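Local coordinates for protein HTH-type dhaKLM operon transcriptional activator DhaS (Lactococcus lactis, PDB 2IU5) that activates transcription of the dihydroxyacetone kinase dhaKLM operon by binding an inverted repeat that partly overlaps its promoter, in complex with DhaQ and in response to dihydroxyacetone, at residues Y80-L86 with I174-L179; L90-D94 with N165-Y171; F110-F114 with T157-I161. The protein carries 1 engineered substitution. All blocks are in the same frame, centred on the assembly; numbering follows the deposited sequence.

Contact 1: residues Y80-L86 with I174-L179; sequences YGWQNEL and IVNLLL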
loop_
_atom_site.group_PDB
_atom_site.type_symbol
_atom_site.label_atom_id
_atom_site.label_comp_id
_atom_site.label_asym_id
_atom_site.label_seq_id
_atom_site.Cartn_x
_atom_site.Cartn_y
_atom_site.Cartn_z
ATOM N N TYR A 80 8.032 13.741 -22.503
ATOM C CA TYR A 80 6.805 13.238 -21.884
ATOM C C TYR A 80 6.863 11.735 -21.812
ATOM O O TYR A 80 6.428 11.008 -22.714
ATOM C CB TYR A 80 5.513 13.772 -22.530
ATOM C CG TYR A 80 4.206 13.314 -21.886
ATOM C CD1 TYR A 80 3.632 14.021 -20.831
ATOM C CD2 TYR A 80 3.544 12.168 -22.334
ATOM C CE1 TYR A 80 2.427 13.602 -20.236
ATOM C CE2 TYR A 80 2.355 11.746 -21.754
ATOM C CZ TYR A 80 1.797 12.464 -20.705
ATOM O OH TYR A 80 0.614 12.030 -20.141
ATOM N N GLY A 81 7.422 11.287 -20.705
ATOM C CA GLY A 81 7.900 9.940 -20.677
ATOM C C GLY A 81 7.193 8.998 -19.730
ATOM O O GLY A 81 7.440 7.798 -19.809
ATOM N N TRP A 82 6.328 9.479 -18.837
ATOM C CA TRP A 82 5.943 8.610 -17.736
ATOM C C TRP A 82 5.176 7.374 -18.181
ATOM O O TRP A 82 5.321 6.318 -17.559
ATOM C CB TRP A 82 5.222 9.333 -16.622
ATOM C CG TRP A 82 3.802 9.716 -16.854
ATOM C CD1 TRP A 82 3.371 10.932 -17.232
ATOM C CD2 TRP A 82 2.631 8.887 -16.717
ATOM N NE1 TRP A 82 1.988 10.940 -17.347
ATOM C CE2 TRP A 82 1.520 9.694 -17.035
ATOM C CE3 TRP A 82 2.419 7.551 -16.362
ATOM C CZ2 TRP A 82 0.211 9.217 -17.009
ATOM C CZ3 TRP A 82 1.099 7.076 -16.334
ATOM C CH2 TRP A 82 0.021 7.910 -16.656
ATOM N N GLN A 83 4.376 7.508 -19.242
ATOM C CA GLN A 83 3.574 6.359 -19.655
ATOM C C GLN A 83 4.509 5.290 -20.208
ATOM O O GLN A 83 4.311 4.103 -19.944
ATOM C CB GLN A 83 2.488 6.726 -20.673
ATOM C CG GLN A 83 1.503 7.730 -20.083
ATOM C CD GLN A 83 0.296 7.956 -20.951
ATOM O OE1 GLN A 83 -0.192 7.037 -21.623
ATOM N NE2 GLN A 83 -0.197 9.188 -20.944
ATOM N N ASN A 84 5.524 5.700 -20.967
ATOM C CA ASN A 84 6.515 4.734 -21.477
ATOM C C ASN A 84 7.336 4.152 -20.325
ATOM O O ASN A 84 7.645 2.963 -20.292
ATOM C CB ASN A 84 7.420 5.425 -22.511
ATOM C CG ASN A 84 6.663 5.801 -23.777
ATOM O OD1 ASN A 84 5.695 5.127 -24.115
ATOM N ND2 ASN A 84 7.087 6.864 -24.478
ATOM N N GLU A 85 7.695 4.984 -19.358
ATOM C CA GLU A 85 8.469 4.483 -18.227
ATOM C C GLU A 85 7.720 3.464 -17.389
ATOM O O GLU A 85 8.278 2.436 -16.965
ATOM C CB GLU A 85 8.931 5.660 -17.366
ATOM C CG GLU A 85 9.957 6.450 -18.144
ATOM C CD GLU A 85 9.820 7.950 -17.992
ATOM O OE1 GLU A 85 9.101 8.396 -17.065
ATOM O OE2 GLU A 85 10.436 8.676 -18.805
ATOM N N LEU A 86 6.446 3.729 -17.138
ATOM C CA LEU A 86 5.628 2.766 -16.428
ATOM C C LEU A 86 5.586 1.428 -17.158
ATOM O O LEU A 86 5.750 0.383 -16.517
ATOM C CB LEU A 86 4.220 3.323 -16.214
ATOM C CG LEU A 86 3.247 2.290 -15.661
ATOM C CD1 LEU A 86 3.679 1.800 -14.264
ATOM C CD2 LEU A 86 1.854 2.965 -15.617
ATOM N N ILE A 174 -3.909 0.677 -15.167
ATOM C CA ILE A 174 -3.222 1.612 -14.306
ATOM C C ILE A 174 -3.137 2.976 -14.978
ATOM O O ILE A 174 -3.445 3.983 -14.355
ATOM C CB ILE A 174 -1.837 1.108 -13.856
ATOM C CG1 ILE A 174 -2.019 -0.149 -12.987
ATOM C CG2 ILE A 174 -1.090 2.233 -13.122
ATOM C CD1 ILE A 174 -0.735 -0.984 -12.841
ATOM N N VAL A 175 -2.723 3.010 -16.247
ATOM C CA VAL A 175 -2.638 4.287 -16.968
ATOM C C VAL A 175 -3.987 5.012 -16.970
ATOM O O VAL A 175 -4.065 6.221 -16.737
ATOM C CB VAL A 175 -2.122 4.058 -18.405
ATOM C CG1 VAL A 175 -2.187 5.353 -19.225
ATOM C CG2 VAL A 175 -0.707 3.531 -18.346
ATOM N N ASN A 176 -5.057 4.275 -17.232
ATOM C CA ASN A 176 -6.368 4.901 -17.330
ATOM C C ASN A 176 -6.811 5.486 -15.990
ATOM O O ASN A 176 -7.358 6.591 -15.936
ATOM C CB ASN A 176 -7.381 3.912 -17.901
ATOM C CG ASN A 176 -7.086 3.568 -19.347
ATOM O OD1 ASN A 176 -7.533 2.537 -19.855
ATOM N ND2 ASN A 176 -6.329 4.433 -20.026
ATOM N N LEU A 177 -6.566 4.761 -14.901
ATOM C CA LEU A 177 -6.952 5.269 -13.595
ATOM C C LEU A 177 -6.115 6.506 -13.242
ATOM O O LEU A 177 -6.607 7.454 -12.624
ATOM C CB LEU A 177 -6.812 4.184 -12.538
ATOM C CG LEU A 177 -7.684 2.928 -12.691
ATOM C CD1 LEU A 177 -7.392 2.036 -11.476
ATOM C CD2 LEU A 177 -9.167 3.244 -12.728
ATOM N N LEU A 178 -4.844 6.499 -13.633
ATOM C CA LEU A 178 -3.985 7.639 -13.269
ATOM C C LEU A 178 -4.418 8.862 -14.062
ATOM O O LEU A 178 -4.560 9.949 -13.508
ATOM C CB LEU A 178 -2.515 7.339 -13.576
ATOM C CG LEU A 178 -1.822 6.335 -12.651
ATOM C CD1 LEU A 178 -0.429 5.992 -13.206
ATOM C CD2 LEU A 178 -1.726 6.851 -11.202
ATOM N N LEU A 179 -4.628 8.684 -15.362
ATOM C CA LEU A 179 -5.043 9.825 -16.189
ATOM C C LEU A 179 -6.387 10.395 -15.728
ATOM O O LEU A 179 -6.592 11.609 -15.774
ATOM C CB LEU A 179 -5.133 9.418 -17.660
ATOM C CG LEU A 179 -3.785 9.175 -18.348
ATOM C CD1 LEU A 179 -3.986 8.462 -19.678
ATOM C CD2 LEU A 179 -3.069 10.496 -18.569
#

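Contact 2: residues L90-D94 with N165-Y171; sequences LRYLD and NSLEKLY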
loop_
_atom_site.group_PDB
_atom_site.type_symbol
_atom_site.label_atom_id
_atom_site.label_comp_id
_atom_site.label_asym_id
_atom_site.label_seq_id
_atom_site.Cartn_x
_atom_site.Cartn_y
_atom_site.Cartn_z
ATOM N N LEU A 90 6.977 -2.114 -15.577
ATOM C CA LEU A 90 6.195 -3.344 -15.452
ATOM C C LEU A 90 6.852 -4.510 -16.192
ATOM O O LEU A 90 6.911 -5.623 -15.671
ATOM C CB LEU A 90 4.756 -3.144 -15.951
ATOM C CG LEU A 90 3.988 -2.117 -15.121
ATOM C CD1 LEU A 90 2.597 -1.880 -15.747
ATOM C CD2 LEU A 90 3.857 -2.535 -13.649
ATOM N N ARG A 91 7.338 -4.266 -17.403
ATOM C CA ARG A 91 8.047 -5.290 -18.149
ATOM C C ARG A 91 9.296 -5.779 -17.425
ATOM O O ARG A 91 9.579 -6.973 -17.424
ATOM C CB ARG A 91 8.438 -4.764 -19.520
ATOM C CG ARG A 91 7.282 -4.784 -20.475
ATOM C CD ARG A 91 7.694 -4.555 -21.926
ATOM N NE ARG A 91 6.479 -4.506 -22.704
ATOM C CZ ARG A 91 6.405 -3.957 -23.910
ATOM N NH1 ARG A 91 7.497 -3.420 -24.452
ATOM N NH2 ARG A 91 5.257 -3.953 -24.558
ATOM N N TYR A 92 10.042 -4.871 -16.818
ATOM C CA TYR A 92 11.247 -5.223 -16.078
ATOM C C TYR A 92 10.882 -6.118 -14.914
ATOM O O TYR A 92 11.550 -7.132 -14.647
ATOM C CB TYR A 92 11.902 -3.936 -15.584
ATOM C CG TYR A 92 12.969 -4.143 -14.515
ATOM C CD1 TYR A 92 14.269 -4.506 -14.859
ATOM C CD2 TYR A 92 12.663 -3.965 -13.169
ATOM C CE1 TYR A 92 15.241 -4.686 -13.873
ATOM C CE2 TYR A 92 13.613 -4.140 -12.180
ATOM C CZ TYR A 92 14.895 -4.502 -12.543
ATOM O OH TYR A 92 15.805 -4.666 -11.531
ATOM N N LEU A 93 9.817 -5.765 -14.199
ATOM C CA LEU A 93 9.412 -6.563 -13.035
ATOM C C LEU A 93 8.917 -7.932 -13.477
ATOM O O LEU A 93 9.167 -8.933 -12.788
ATOM C CB LEU A 93 8.349 -5.848 -12.191
ATOM C CG LEU A 93 8.918 -4.565 -11.585
ATOM C CD1 LEU A 93 7.756 -3.792 -10.972
ATOM C CD2 LEU A 93 9.952 -4.863 -10.514
ATOM N N ASP A 94 8.223 -8.014 -14.609
ATOM C CA ASP A 94 7.808 -9.322 -15.131
ATOM C C ASP A 94 9.010 -10.212 -15.525
ATOM O O ASP A 94 9.051 -11.399 -15.196
ATOM C CB ASP A 94 6.920 -9.141 -16.365
ATOM C CG ASP A 94 5.474 -8.869 -16.026
ATOM O OD1 ASP A 94 5.081 -9.082 -14.852
ATOM O OD2 ASP A 94 4.729 -8.438 -16.944
ATOM N N ASN A 165 1.862 -13.484 -11.058
ATOM C CA ASN A 165 0.912 -12.967 -12.052
ATOM C C ASN A 165 1.540 -11.855 -12.911
ATOM O O ASN A 165 2.412 -11.133 -12.447
ATOM C CB ASN A 165 -0.336 -12.425 -11.339
ATOM C CG ASN A 165 -1.119 -13.497 -10.605
ATOM O OD1 ASN A 165 -1.579 -13.283 -9.489
ATOM N ND2 ASN A 165 -1.274 -14.651 -11.229
ATOM N N SER A 166 1.101 -11.714 -14.160
ATOM C CA SER A 166 1.742 -10.790 -15.087
ATOM C C SER A 166 1.414 -9.352 -14.682
ATOM O O SER A 166 0.259 -9.020 -14.397
ATOM C CB SER A 166 1.220 -11.023 -16.508
ATOM O OG SER A 166 1.370 -9.830 -17.271
ATOM N N LEU A 167 2.427 -8.502 -14.661
ATOM C CA LEU A 167 2.233 -7.087 -14.380
ATOM C C LEU A 167 1.828 -6.307 -15.622
ATOM O O LEU A 167 1.013 -5.383 -15.535
ATOM C CB LEU A 167 3.512 -6.483 -13.788
ATOM C CG LEU A 167 3.871 -6.841 -12.341
ATOM C CD1 LEU A 167 4.239 -8.325 -12.225
ATOM C CD2 LEU A 167 4.999 -5.958 -11.831
ATOM N N GLU A 168 2.394 -6.675 -16.770
ATOM C CA GLU A 168 2.114 -5.891 -17.973
ATOM C C GLU A 168 0.632 -5.916 -18.319
ATOM O O GLU A 168 0.104 -4.973 -18.914
ATOM C CB GLU A 168 2.967 -6.357 -19.154
ATOM C CG GLU A 168 2.621 -5.602 -20.443
ATOM C CD GLU A 168 3.728 -5.729 -21.482
ATOM O OE1 GLU A 168 4.786 -6.261 -21.116
ATOM O OE2 GLU A 168 3.532 -5.301 -22.642
ATOM N N LYS A 169 -0.074 -6.984 -17.953
ATOM C CA LYS A 169 -1.495 -7.052 -18.230
ATOM C C LYS A 169 -2.286 -5.960 -17.528
ATOM O O LYS A 169 -3.423 -5.684 -17.935
ATOM C CB LYS A 169 -2.079 -8.448 -17.976
ATOM C CG LYS A 169 -2.359 -8.786 -16.534
ATOM C CD LYS A 169 -3.059 -10.143 -16.442
ATOM C CE LYS A 169 -3.167 -10.608 -14.995
ATOM N NZ LYS A 169 -4.174 -11.702 -14.903
ATOM N N LEU A 170 -1.685 -5.364 -16.500
ATOM C CA LEU A 170 -2.357 -4.321 -15.727
ATOM C C LEU A 170 -2.115 -2.931 -16.274
ATOM O O LEU A 170 -2.672 -1.955 -15.763
ATOM C CB LEU A 170 -1.902 -4.353 -14.281
ATOM C CG LEU A 170 -2.055 -5.711 -13.606
ATOM C CD1 LEU A 170 -1.495 -5.573 -12.201
ATOM C CD2 LEU A 170 -3.529 -6.100 -13.571
ATOM N N TYR A 171 -1.286 -2.843 -17.309
ATOM C CA TYR A 171 -0.778 -1.539 -17.712
ATOM C C TYR A 171 -1.890 -0.600 -18.144
ATOM O O TYR A 171 -1.952 0.525 -17.666
ATOM C CB TYR A 171 0.223 -1.751 -18.835
ATOM C CG TYR A 171 0.763 -0.485 -19.428
ATOM C CD1 TYR A 171 1.475 0.417 -18.652
ATOM C CD2 TYR A 171 0.558 -0.212 -20.752
ATOM C CE1 TYR A 171 1.978 1.586 -19.203
ATOM C CE2 TYR A 171 1.044 0.938 -21.323
ATOM C CZ TYR A 171 1.755 1.830 -20.530
ATOM O OH TYR A 171 2.238 2.980 -21.116
HETATM O O HOH W 1 5.755 -8.188 -19.600
#

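Contact 3: residues F110-F114 with T157-I161; sequences FEHFF and TRESI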
loop_
_atom_site.group_PDB
_atom_site.type_symbol
_atom_site.label_atom_id
_atom_site.label_comp_id
_atom_site.label_asym_id
_atom_site.label_seq_id
_atom_site.Cartn_x
_atom_site.Cartn_y
_atom_site.Cartn_z
ATOM N N PHE A 110 13.051 -4.346 1.839
ATOM C CA PHE A 110 12.790 -4.058 0.453
ATOM C C PHE A 110 11.447 -3.413 0.132
ATOM O O PHE A 110 11.373 -2.561 -0.762
ATOM C CB PHE A 110 12.962 -5.289 -0.425
ATOM C CG PHE A 110 12.923 -4.929 -1.862
ATOM C CD1 PHE A 110 13.979 -4.247 -2.443
ATOM C CD2 PHE A 110 11.828 -5.251 -2.645
ATOM C CE1 PHE A 110 13.950 -3.904 -3.777
ATOM C CE2 PHE A 110 11.800 -4.905 -3.982
ATOM C CZ PHE A 110 12.860 -4.231 -4.551
ATOM N N GLU A 111 10.400 -3.813 0.839
ATOM C CA GLU A 111 9.053 -3.285 0.580
ATOM C C GLU A 111 9.071 -1.764 0.680
ATOM O O GLU A 111 8.393 -1.066 -0.072
ATOM C CB GLU A 111 8.059 -3.847 1.602
ATOM C CG GLU A 111 6.638 -3.299 1.488
ATOM C CD GLU A 111 5.687 -3.926 2.499
ATOM O OE1 GLU A 111 4.925 -4.852 2.129
ATOM O OE2 GLU A 111 5.695 -3.495 3.673
ATOM N N HIS A 112 9.854 -1.252 1.617
ATOM C CA HIS A 112 9.909 0.191 1.821
ATOM C C HIS A 112 10.652 0.879 0.689
ATOM O O HIS A 112 10.222 1.918 0.196
ATOM C CB HIS A 112 10.535 0.508 3.175
ATOM C CG HIS A 112 9.897 -0.231 4.307
ATOM N ND1 HIS A 112 8.544 -0.164 4.568
ATOM C CD2 HIS A 112 10.423 -1.055 5.245
ATOM C CE1 HIS A 112 8.266 -0.917 5.620
ATOM N NE2 HIS A 112 9.389 -1.467 6.049
ATOM N N PHE A 113 11.768 0.292 0.278
ATOM C CA PHE A 113 12.479 0.777 -0.891
ATOM C C PHE A 113 11.554 0.759 -2.118
ATOM O O PHE A 113 11.531 1.695 -2.913
ATOM C CB PHE A 113 13.715 -0.093 -1.125
ATOM C CG PHE A 113 14.463 0.294 -2.349
ATOM C CD1 PHE A 113 15.447 1.275 -2.301
ATOM C CD2 PHE A 113 14.171 -0.318 -3.555
ATOM C CE1 PHE A 113 16.138 1.633 -3.455
ATOM C CE2 PHE A 113 14.851 0.031 -4.707
ATOM C CZ PHE A 113 15.833 1.004 -4.658
ATOM N N PHE A 114 10.785 -0.317 -2.262
ATOM C CA PHE A 114 9.941 -0.543 -3.454
ATOM C C PHE A 114 8.894 0.586 -3.493
ATOM O O PHE A 114 8.629 1.182 -4.552
ATOM C CB PHE A 114 9.296 -1.925 -3.333
ATOM C CG PHE A 114 8.662 -2.460 -4.595
ATOM C CD1 PHE A 114 9.356 -2.576 -5.802
ATOM C CD2 PHE A 114 7.331 -2.859 -4.554
ATOM C CE1 PHE A 114 8.714 -3.086 -6.946
ATOM C CE2 PHE A 114 6.689 -3.367 -5.685
ATOM C CZ PHE A 114 7.376 -3.483 -6.880
ATOM N N THR A 157 1.542 -4.440 -7.390
ATOM C CA THR A 157 2.681 -5.053 -8.083
ATOM C C THR A 157 3.444 -6.005 -7.173
ATOM O O THR A 157 3.861 -7.077 -7.610
ATOM C CB THR A 157 3.624 -4.010 -8.714
ATOM O OG1 THR A 157 4.145 -3.156 -7.688
ATOM C CG2 THR A 157 2.893 -3.205 -9.763
ATOM N N ARG A 158 3.626 -5.646 -5.901
ATOM C CA ARG A 158 4.173 -6.612 -4.950
ATOM C C ARG A 158 3.376 -7.912 -4.924
ATOM O O ARG A 158 3.949 -9.000 -4.992
ATOM C CB ARG A 158 4.244 -6.034 -3.531
ATOM C CG ARG A 158 4.713 -7.075 -2.502
ATOM C CD ARG A 158 4.825 -6.490 -1.088
ATOM N NE ARG A 158 5.101 -7.493 -0.060
ATOM C CZ ARG A 158 4.189 -8.286 0.498
ATOM N NH1 ARG A 158 2.910 -8.212 0.142
ATOM N NH2 ARG A 158 4.562 -9.163 1.427
ATOM N N GLU A 159 2.060 -7.819 -4.823
ATOM C CA GLU A 159 1.243 -9.034 -4.776
ATOM C C GLU A 159 1.391 -9.844 -6.058
ATOM O O GLU A 159 1.510 -11.065 -6.009
ATOM C CB GLU A 159 -0.225 -8.700 -4.523
ATOM C CG GLU A 159 -1.124 -9.922 -4.556
ATOM C CD GLU A 159 -2.587 -9.561 -4.367
ATOM O OE1 GLU A 159 -2.972 -8.440 -4.778
ATOM O OE2 GLU A 159 -3.338 -10.394 -3.813
ATOM N N SER A 160 1.389 -9.177 -7.204
ATOM C CA SER A 160 1.501 -9.877 -8.484
ATOM C C SER A 160 2.857 -10.586 -8.582
ATOM O O SER A 160 2.951 -11.726 -9.045
ATOM C CB SER A 160 1.408 -8.853 -9.597
ATOM O OG SER A 160 0.083 -8.360 -9.630
ATOM N N ILE A 161 3.903 -9.912 -8.140
ATOM C CA ILE A 161 5.235 -10.519 -8.156
ATOM C C ILE A 161 5.237 -11.769 -7.287
ATOM O O ILE A 161 5.667 -12.841 -7.709
ATOM C CB ILE A 161 6.283 -9.525 -7.647
ATOM C CG1 ILE A 161 6.541 -8.495 -8.747
ATOM C CG2 ILE A 161 7.593 -10.240 -7.332
ATOM C CD1 ILE A 161 7.263 -7.260 -8.302
#

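Contact 1: residues Y80-L86 with I174-L179
Trp82 and Leu86 lay their side chains against Val175, Leu178 and Leu179 where the first turn of helix 82-95 meets helix 171-183. This is antiparallel helix packing in the all-helical C-terminal domain of a TetR-family regulator; the two short segments run at 146° with their axes 11.5 Å apart.

The apolar part has two centres. At one, the six-membered end of the Trp82 indole slides past Leu178 in the opposite sense, and Trp82 CZ3 comes to 3.6 Å from Leu178 CD1. Leu179 CD2 meets the edge of the same ring close to its plane, 3.9 Å from Trp82 CZ2, while Gln83 places CG over the ring centre, 3.5 Å above the Trp82 plane. At the other, Leu86 CD2 touches both Val175 CG2 (3.8 Å) and Ile174 CG2 (3.9 Å). Leu86 CG stands anti to the backbone N (chi1 171°), which turns this methyl onto helix 171-183. Trp118 and Leu121 of helix 110-132 also touch Leu86. Ile174 packs on Phe144 and Leu178 on Tyr148 of the second subunit, so this side of the pairing takes part in the dimer interface.

The hydrogen bonds are made beside the interface, none across it: Gln83 NE2 donates to Tyr80 OH at 3.1 Å, with the phenol oxygen nearly in the amide plane. Tyr80 OH and Trp82 NE1 each find their stronger partner in Gln129 OE1 of helix 110-132. The Gln83 side chain crosses that of Val175 at about a right angle, bringing Gln83 OE1 to 3.5 Å from Val175 CG1.

Contact 2: residues L90-D94 with N165-Y171
Asp94 OD2 is gripped twice: the backbone N of Glu168 donates to it at 2.9 Å, on the syn side but 23° out of the carboxylate plane, and a water donates from 2.9 Å. The same water donates to Glu168 OE1 at 2.6 Å. Asp94 OD1 takes the N-H of Leu167, though its position is less sure. The carboxylate thus holds two successive N-H groups where the 3-10 segment 168-170 begins, between helices 139-163 and 171-183 of this TetR-type domain. With an alanine in place of Asp94, both N-H groups would probably lose their acceptor and the water one of its anchors.

Glu168 CG stands anti to the backbone N (chi1 176°) on an extended chain, which carries the carboxylate out to Arg91. Arg91 NH2 salt-bridges Glu168 OE2 at 2.9 Å, in the guanidinium plane but tilted from the carboxylate, and NE adds weak bonds to both oxygens. Away from the charges, Leu167 CD2 presses tightly on Leu93 CB at 3.4 Å, and Leu90 CD2 lies 4.0 Å from Leu167 CB.

The water and Arg91 probably ease the repulsion between Asp94 and Glu168; backbone N-H bonds, a rim salt bridge and interior leucines together tie this connection to helix 82-95.

Contact 3: residues F110-F114 with T157-I161
Thr157 brings its hydroxyl obliquely to the Phe114 ring, Thr157 OG1 lying 3.2 Å from CE2 and 3.3 Å from CZ of Phe114. With chi1 at 60°, OG1 sits between the backbone N and the carbonyl carbon, from where it hydrogen-bonds to the carbonyl oxygen of Ile153 one turn back; the hydroxyl is thereby satisfied although it faces aromatic carbons.

Arg158 follows, and two parts of it meet the first segment. Arg158 N comes up at the edge of the Phe114 ring, near the ring plane and 3.8 Å from Phe114 CE2. The side chain is extended from CG to NE and crosses Glu111 obliquely, with Glu111 OE1 standing over one face of the guanidinium, 3.4 Å from Arg158 NE. The two planar groups are turned 66° apart and no N-H points at the oxygen, which makes this a salt bridge by charge alone.

Here the start of helix 110-132 runs beside the later part of helix 139-163, two helices of the TetR C-terminal domain, the segments inclined at 129° with axes 12.3 Å apart. Phe69 of helix 57-73 and Leu93 of helix 82-95 also touch Phe114.

One turn beyond Thr157, Ile161 and Phe114 reach toward each other, CD1 of Ile161 stopping 4.0 Å from CZ of Phe114. Phe104 and Trp118 each stack edge-to-face with the Phe114 ring.

All three contacts lie in the C-terminal domain, nested along the chain: contact 3 within contact 2, and contact 2 within contact 1. Contacts 1 and 2 share helix 82-95 and meet where Tyr171 OH probably hydrogen-bonds to Gln83 O, at 2.6 Å. Contacts 2 and 3 join through Leu167, packed on Thr157 and Ser160, and through a probable hydrogen bond from Asn165 N to Ser160 O at 2.9 Å. Contacts 1 and 3, which do not touch, are buried helix pairings rich in apolar groups and aromatic rings; contact 3 has a charge-only salt bridge at its rim, and contact 1 alone has several residues on the second subunit. Contact 2, partly buried, adds backbone N-H bonds, a water and a salt bridge to its leucine packing.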